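Local coordinates for protein pectate lyase (Bacillus, PDB 3VMV) that probably cleaves the polygalacturonate chains of pectin by elimination, as a secreted polysaccharide lyase of family 1 with a beta-helix fold, at residues 3-11 and 161-169. Residues are numbered along the deposited sequence; the frame is centred on the assembly and turned at random.
Sequences GPQGYASMN and NAEYITVSW
Two hydrogen bonds meet at the hydroxyl of Thr-166 and fasten the N-terminal segment 3-11 to the outer surface of strand 165-168. Thr-166 OG1 donates to Gln-5 O at 2.8 Å, reaching it in the carbonyl plane, and accepts from Ala-8 N at 3.1 Å along a nearly straight N-H line (165°). One hydroxyl therefore serves two backbone groups on either side of Gly-6 and Tyr-7, tying the carbonyl just before the short 3-10 turn 7-9 to an N-H within it. The torsion that sets OG1 anti to the carbonyl carbon, beside the backbone N (chi1 -69°), brings it to both partners, and Thr-166 CG2 then lies 3.3 Å from Gln-5 O. Ala-8 CB lies 3.4 Å from Thr-166 OG1, closing over the hydroxyl. A weaker polar touch follows along the backbone, a CA-H...O contact from Ala-8 CA to Tyr-164 O at 3.6 Å.

The ring of Tyr-164, where the chain turns a corner, carries the van der Waals and CH-pi contacts. CB of Asn-11 sits squarely over one face of this ring, 3.5 Å from the centroid and 6° off the normal, a CH-pi contact; the amide beyond it lies stacked on the ring, the planes nearly parallel. Met-10 CB makes an apolar contact, approaching obliquely, 3.8 Å from Tyr-164 CD1, while Tyr-7 O comes to the ring edge near its plane. With an alanine here, the amide of Asn-11 would probably lose the ring it stacks on and CB of Met-10 its neighbour, leaving Asn-11 free to turn.

Neighbouring parts of the fold continue the grip: Thr-195 OG1 of strand 192-197 is hydrogen-bonded to Tyr-7 N, and Trp-133 of strand 132-135 packs against both Pro-4 and Thr-166. The N-terminal loop thus lies across successive turns of the right-handed parallel beta-helix characteristic of family 1 pectate lyases.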
ATOM      1  N   GLY A   3      -1.970  -9.493  15.046  1.00 33.28           N
ATOM      2  CA  GLY A   3      -2.477  -8.390  14.237  1.00 24.78           C
ATOM      3  C   GLY A   3      -1.440  -7.374  13.800  1.00 21.28           C
ATOM      4  O   GLY A   3      -0.224  -7.536  14.018  1.00 22.22           O
ATOM      5  N   PRO A   4      -1.909  -6.308  13.154  1.00 16.28           N
ATOM      6  CA  PRO A   4      -0.959  -5.332  12.594  1.00 13.71           C
ATOM      7  C   PRO A   4      -0.339  -4.416  13.638  1.00 16.43           C
ATOM      8  O   PRO A   4      -0.962  -4.140  14.696  1.00 17.83           O
ATOM      9  CB  PRO A   4      -1.824  -4.483  11.662  1.00 14.90           C
ATOM     10  CG  PRO A   4      -3.207  -4.549  12.329  1.00 16.71           C
ATOM     11  CD  PRO A   4      -3.310  -5.967  12.844  1.00 17.69           C
ATOM     12  N   GLN A   5       0.884  -3.982  13.340  1.00 11.85           N
ATOM     13  CA  GLN A   5       1.461  -2.822  14.001  1.00 13.01           C
ATOM     14  C   GLN A   5       0.871  -1.547  13.434  1.00 12.00           C
ATOM     15  O   GLN A   5       0.365  -1.538  12.313  1.00 16.52           O
ATOM     16  CB  GLN A   5       2.987  -2.742  13.814  1.00 17.65           C
ATOM     17  CG  GLN A   5       3.798  -3.787  14.587  1.00 26.05           C
ATOM     18  CD  GLN A   5       5.189  -3.254  14.985  1.00 28.46           C
ATOM     19  OE1 GLN A   5       6.202  -3.528  14.328  1.00 30.94           O
ATOM     20  NE2 GLN A   5       5.234  -2.497  16.062  1.00 17.49           N
ATOM     21  N   GLY A   6       0.951  -0.449  14.191  1.00 13.18           N
ATOM     22  CA  GLY A   6       0.686   0.851  13.601  1.00 12.51           C
ATOM     23  C   GLY A   6      -0.785   1.202  13.468  1.00 12.37           C
ATOM     24  O   GLY A   6      -1.630   0.771  14.238  1.00 13.08           O
ATOM     25  N   TYR A   7      -1.087   2.017  12.472  1.00 10.36           N
ATOM     26  CA  TYR A   7      -2.397   2.641  12.456  1.00 10.92           C
ATOM     27  C   TYR A   7      -3.580   1.656  12.310  1.00 12.63           C
ATOM     28  O   TYR A   7      -4.649   1.918  12.861  1.00 11.81           O
ATOM     29  CB  TYR A   7      -2.443   3.687  11.359  1.00 11.84           C
ATOM     30  CG  TYR A   7      -1.863   5.027  11.747  1.00  8.94           C
ATOM     31  CD1 TYR A   7      -2.462   5.807  12.738  1.00 10.66           C
ATOM     32  CD2 TYR A   7      -0.752   5.543  11.073  1.00  9.18           C
ATOM     33  CE1 TYR A   7      -1.938   7.077  13.051  1.00 10.98           C
ATOM     34  CE2 TYR A   7      -0.268   6.803  11.330  1.00  9.81           C
ATOM     35  CZ  TYR A   7      -0.857   7.561  12.339  1.00 11.36           C
ATOM     36  OH  TYR A   7      -0.357   8.816  12.618  1.00 13.90           O
ATOM     37  N   ALA A   8      -3.419   0.521  11.615  1.00 10.69           N
ATOM     38  CA  ALA A   8      -4.534  -0.422  11.506  1.00  9.76           C
ATOM     39  C   ALA A   8      -4.880  -1.064  12.870  1.00 11.77           C
ATOM     40  O   ALA A   8      -5.925  -1.663  13.011  1.00 14.69           O
ATOM     41  CB  ALA A   8      -4.251  -1.485  10.420  1.00 11.66           C
ATOM     42  N   SER A   9      -3.987  -0.913  13.857  1.00 12.83           N
ATOM     43  CA  SER A   9      -4.243  -1.439  15.204  1.00 14.06           C
ATOM     44  C   SER A   9      -5.130  -0.519  16.021  1.00 16.33           C
ATOM     45  O   SER A   9      -5.638  -0.917  17.072  1.00 16.61           O
ATOM     46  CB  SER A   9      -2.942  -1.739  15.953  1.00 14.05           C
ATOM     47  OG  SER A   9      -2.356  -0.569  16.493  1.00 15.39           O
ATOM     48  N   MET A  10      -5.292   0.717  15.557  1.00 15.24           N
ATOM     49  CA  MET A  10      -6.101   1.707  16.258  1.00 15.75           C
ATOM     50  C   MET A  10      -7.533   1.592  15.791  1.00 16.61           C
ATOM     51  O   MET A  10      -7.857   0.733  14.957  1.00 16.54           O
ATOM     52  CB  MET A  10      -5.598   3.129  15.983  1.00 13.18           C
ATOM     53  CG  MET A  10      -4.137   3.326  16.414  1.00 16.91           C
ATOM     54  SD  MET A  10      -3.533   4.988  16.295  1.00 15.45           S
ATOM     55  CE  MET A  10      -4.467   5.827  17.567  1.00 20.82           C
ATOM     56  N   ASN A  11      -8.384   2.450  16.346  1.00 17.80           N
ATOM     57  CA  ASN A  11      -9.783   2.523  15.946  1.00 16.25           C
ATOM     58  C   ASN A  11     -10.449   1.165  16.063  1.00 19.92           C
ATOM     59  O   ASN A  11     -11.273   0.801  15.234  1.00 18.58           O
ATOM     60  CB  ASN A  11      -9.902   3.067  14.517  1.00 15.69           C
ATOM     61  CG  ASN A  11     -11.330   3.429  14.150  1.00 20.06           C
ATOM     62  OD1 ASN A  11     -12.013   4.119  14.907  1.00 22.06           O
ATOM     63  ND2 ASN A  11     -11.788   2.968  12.983  1.00 19.02           N
ATOM     64  N   ASN A 161     -10.530   9.498   1.770  1.00 14.26           N
ATOM     65  CA  ASN A 161     -10.748   9.358   3.207  1.00 13.56           C
ATOM     66  C   ASN A 161     -10.523   7.971   3.804  1.00 14.83           C
ATOM     67  O   ASN A 161     -10.972   7.717   4.914  1.00 15.64           O
ATOM     68  CB  ASN A 161     -12.143   9.857   3.559  1.00 14.73           C
ATOM     69  CG  ASN A 161     -12.314  11.282   3.174  1.00 18.58           C
ATOM     70  OD1 ASN A 161     -11.656  12.162   3.734  1.00 19.54           O
ATOM     71  ND2 ASN A 161     -13.151  11.525   2.176  1.00 17.61           N
ATOM     72  N   ALA A 162      -9.758   7.130   3.112  1.00 12.85           N
ATOM     73  CA  ALA A 162      -9.304   5.860   3.675  1.00 12.87           C
ATOM     74  C   ALA A 162      -8.461   6.186   4.905  1.00 13.19           C
ATOM     75  O   ALA A 162      -7.678   7.133   4.884  1.00 13.01           O
ATOM     76  CB  ALA A 162      -8.435   5.107   2.639  1.00 14.09           C
ATOM     77  N   GLU A 163      -8.582   5.397   5.972  1.00 13.21           N
ATOM     78  CA  GLU A 163      -7.942   5.768   7.237  1.00 12.04           C
ATOM     79  C   GLU A 163      -7.629   4.513   8.013  1.00 11.11           C
ATOM     80  O   GLU A 163      -8.387   3.529   7.937  1.00 12.63           O
ATOM     81  CB  GLU A 163      -8.901   6.628   8.089  1.00 14.35           C
ATOM     82  CG  GLU A 163      -8.256   7.363   9.244  1.00 23.06           C
ATOM     83  CD  GLU A 163      -9.217   8.413   9.828  1.00 27.06           C
ATOM     84  OE1 GLU A 163     -10.405   8.375   9.464  1.00 26.84           O
ATOM     85  OE2 GLU A 163      -8.802   9.262  10.636  1.00 26.90           O
ATOM     86  N   TYR A 164      -6.560   4.567   8.821  1.00 11.31           N
ATOM     87  CA  TYR A 164      -6.179   3.474   9.727  1.00 13.75           C
ATOM     88  C   TYR A 164      -5.730   2.265   8.923  1.00 11.48           C
ATOM     89  O   TYR A 164      -6.367   1.202   8.934  1.00 10.96           O
ATOM     90  CB  TYR A 164      -7.318   3.106  10.740  1.00 11.68           C
ATOM     91  CG  TYR A 164      -7.696   4.237  11.675  1.00 12.25           C
ATOM     92  CD1 TYR A 164      -6.850   4.630  12.690  1.00 14.68           C
ATOM     93  CD2 TYR A 164      -8.919   4.902  11.528  1.00 13.72           C
ATOM     94  CE1 TYR A 164      -7.190   5.681  13.530  1.00 16.30           C
ATOM     95  CE2 TYR A 164      -9.274   5.932  12.368  1.00 16.72           C
ATOM     96  CZ  TYR A 164      -8.399   6.307  13.355  1.00 17.45           C
ATOM     97  OH  TYR A 164      -8.732   7.335  14.197  1.00 20.45           O
ATOM     98  N   ILE A 165      -4.620   2.427   8.203  1.00 11.09           N
ATOM     99  CA  ILE A 165      -4.181   1.437   7.224  1.00 10.39           C
ATOM    100  C   ILE A 165      -2.733   1.091   7.537  1.00  8.90           C
ATOM    101  O   ILE A 165      -1.939   2.009   7.806  1.00  9.32           O
ATOM    102  CB  ILE A 165      -4.278   2.024   5.824  1.00 11.57           C
ATOM    103  CG1 ILE A 165      -5.681   2.610   5.625  1.00 19.26           C
ATOM    104  CG2 ILE A 165      -3.905   0.957   4.761  1.00 12.19           C
ATOM    105  CD1 ILE A 165      -5.928   3.241   4.306  1.00 26.86           C
ATOM    106  N   THR A 166      -2.404  -0.207   7.549  1.00  9.78           N
ATOM    107  CA  THR A 166      -1.011  -0.639   7.712  1.00  7.81           C
ATOM    108  C   THR A 166      -0.598  -1.483   6.535  1.00  8.30           C
ATOM    109  O   THR A 166      -1.300  -2.431   6.190  1.00  9.25           O
ATOM    110  CB  THR A 166      -0.829  -1.425   8.996  1.00  9.04           C
ATOM    111  OG1 THR A 166      -0.975  -0.547  10.116  1.00 11.00           O
ATOM    112  CG2 THR A 166       0.582  -2.033   9.083  1.00 10.91           C
ATOM    113  N   VAL A 167       0.538  -1.130   5.953  1.00  9.64           N
ATOM    114  CA  VAL A 167       1.115  -1.799   4.807  1.00  8.49           C
ATOM    115  C   VAL A 167       2.463  -2.325   5.303  1.00  8.77           C
ATOM    116  O   VAL A 167       3.387  -1.532   5.552  1.00  9.38           O
ATOM    117  CB  VAL A 167       1.338  -0.772   3.710  1.00  9.30           C
ATOM    118  CG1 VAL A 167       2.049  -1.369   2.475  1.00 10.48           C
ATOM    119  CG2 VAL A 167      -0.032  -0.174   3.305  1.00 11.02           C
ATOM    120  N   SER A 168       2.545  -3.631   5.453  1.00  7.80           N
ATOM    121  CA  SER A 168       3.702  -4.241   6.113  1.00  8.10           C
ATOM    122  C   SER A 168       4.228  -5.457   5.390  1.00  8.98           C
ATOM    123  O   SER A 168       3.477  -6.270   4.865  1.00  8.97           O
ATOM    124  CB  SER A 168       3.316  -4.596   7.559  1.00 10.45           C
ATOM    125  OG  SER A 168       2.223  -5.498   7.618  1.00 11.51           O
ATOM    126  N   TRP A 169       5.550  -5.624   5.425  1.00  8.35           N
ATOM    127  CA  TRP A 169       6.175  -6.876   4.965  1.00  8.92           C
ATOM    128  C   TRP A 169       5.920  -7.229   3.501  1.00  9.77           C
ATOM    129  O   TRP A 169       5.974  -8.387   3.140  1.00 11.56           O
ATOM    130  CB  TRP A 169       5.790  -8.077   5.869  1.00  8.78           C
ATOM    131  CG  TRP A 169       6.307  -7.870   7.291  1.00  8.19           C
ATOM    132  CD1 TRP A 169       5.565  -7.527   8.404  1.00 10.86           C
ATOM    133  CD2 TRP A 169       7.665  -8.064   7.741  1.00 10.32           C
ATOM    134  NE1 TRP A 169       6.399  -7.504   9.518  1.00 12.60           N
ATOM    135  CE2 TRP A 169       7.681  -7.804   9.136  1.00 11.84           C
ATOM    136  CE3 TRP A 169       8.863  -8.414   7.097  1.00 10.24           C
ATOM    137  CZ2 TRP A 169       8.864  -7.889   9.913  1.00 11.00           C
ATOM    138  CZ3 TRP A 169      10.038  -8.518   7.878  1.00 11.97           C
ATOM    139  CH2 TRP A 169      10.004  -8.246   9.272  1.00 12.23           C
TER